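Local atomic coordinates of possible prolidase (Bifidobacterium longum NCC2705, PDB entry 2P9B), a protein that probably hydrolyses carbon-nitrogen bonds as a member of the amidohydrolase family, though its designation as a prolidase remains putative. Residues A[293-298]-A[325-330]. Residues are numbered along the deposited sequence; the frame is centred on the assembly and turned at random.
Sequences PTLSAG and GMVSGA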
# COMPACT_ATOMS: atom_id res chain seq x y z
N PRO A 293 -3.44 -1.02 -8.74
CA PRO A 293 -2.65 -1.19 -9.97
C PRO A 293 -1.19 -1.61 -9.83
O PRO A 293 -0.69 -2.37 -10.65
CB PRO A 293 -2.79 0.17 -10.66
CG PRO A 293 -4.12 0.67 -10.19
CD PRO A 293 -4.08 0.31 -8.72
N THR A 294 -0.52 -1.11 -8.80
CA THR A 294 0.90 -1.42 -8.58
C THR A 294 1.70 -1.21 -9.87
O THR A 294 2.48 -2.07 -10.28
CB THR A 294 1.10 -2.88 -8.09
OG1 THR A 294 0.86 -3.79 -9.16
CG2 THR A 294 0.14 -3.19 -6.95
N LEU A 295 1.50 -0.05 -10.50
CA LEU A 295 2.20 0.26 -11.74
C LEU A 295 3.71 0.22 -11.56
O LEU A 295 4.44 -0.14 -12.49
CB LEU A 295 1.78 1.64 -12.25
CG LEU A 295 0.28 1.76 -12.58
CD1 LEU A 295 -0.01 3.15 -13.13
CD2 LEU A 295 -0.12 0.70 -13.59
N SER A 296 4.18 0.57 -10.37
CA SER A 296 5.61 0.55 -10.08
C SER A 296 6.25 -0.82 -10.29
O SER A 296 7.45 -0.92 -10.56
CB SER A 296 5.86 0.97 -8.63
OG SER A 296 5.59 2.34 -8.42
N ALA A 297 5.45 -1.88 -10.16
CA ALA A 297 5.99 -3.23 -10.31
C ALA A 297 6.06 -3.71 -11.76
O ALA A 297 6.93 -4.51 -12.10
CB ALA A 297 5.18 -4.21 -9.47
N GLY A 298 5.16 -3.24 -12.61
CA GLY A 298 5.17 -3.70 -13.98
C GLY A 298 5.97 -2.88 -14.97
O GLY A 298 6.67 -3.44 -15.83
N GLY A 325 -2.39 -3.90 -20.01
CA GLY A 325 -3.68 -4.13 -19.40
C GLY A 325 -3.78 -3.46 -18.04
O GLY A 325 -4.84 -2.94 -17.68
N MSE A 326 -2.69 -3.46 -17.27
CA MSE A 326 -2.69 -2.82 -15.96
C MSE A 326 -2.93 -1.32 -16.13
O MSE A 326 -3.72 -0.71 -15.40
CB MSE A 326 -1.34 -3.03 -15.25
CG MSE A 326 -1.09 -4.46 -14.72
SE MSE A 326 0.74 -4.86 -14.31
CE MSE A 326 1.12 -3.32 -13.29
N VAL A 327 -2.25 -0.73 -17.10
CA VAL A 327 -2.41 0.70 -17.34
C VAL A 327 -3.80 1.03 -17.85
O VAL A 327 -4.48 1.91 -17.31
CB VAL A 327 -1.35 1.20 -18.35
CG1 VAL A 327 -1.66 2.63 -18.77
CG2 VAL A 327 0.03 1.13 -17.71
N SER A 328 -4.25 0.32 -18.88
CA SER A 328 -5.57 0.57 -19.43
C SER A 328 -6.65 0.35 -18.37
O SER A 328 -7.56 1.16 -18.23
CB SER A 328 -5.81 -0.35 -20.63
OG SER A 328 -7.04 -0.02 -21.27
N GLY A 329 -6.53 -0.74 -17.61
CA GLY A 329 -7.51 -1.03 -16.58
C GLY A 329 -7.57 0.02 -15.48
O GLY A 329 -8.63 0.31 -14.95
N ALA A 330 -6.42 0.58 -15.12
CA ALA A 330 -6.39 1.60 -14.08
C ALA A 330 -7.09 2.86 -14.57
O ALA A 330 -7.80 3.52 -13.83
CB ALA A 330 -4.94 1.92 -13.70
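M326, a selenomethionine, carries this contact: its chain reaches from helix 313-335 into the turn at the start of helix 295-303. The chain bends at chi3 (48°), which brings methyl CE against the backbone of the turn. M326 CE lies 3.3 Å from P293 O and 3.5 Å from T294 O. L295 CA is 4.0 Å from M326 CE and G298 N 4.1 Å from it, so the methyl meets mostly main chain.

Apolar side chains pack beside it. P293 CG rests 3.8 Å from A330 CB. L295 CD2 meets V327 CG2 at 4.1 Å, the two side chains crossing at about a right angle.

A side-chain hydrogen bond within 293-298 joins T294 OG1 to P293 O over 2.6 Å, the hydroxyl donating from above the carbonyl plane. Chi1 of 72° sets the hydroxyl between the backbone N and the carbonyl carbon, within reach of that oxygen. A valine in place of T294 would probably leave P293 O without this hydroxyl donor, and the turn that meets M326 CE less firmly fixed.

T294 also touches H266, and L295 N and S296 OG are both hydrogen-bonded to the carboxylate of E359. The turn directly follows strand 290-292 of a parallel sheet, consistent with the TIM-barrel clan of the family. No hydrogen bond joins the two segments, so helix 313-335 is held against this turn by van der Waals packing, with the methyl against carbonyl oxygens and apolar side chains beside it.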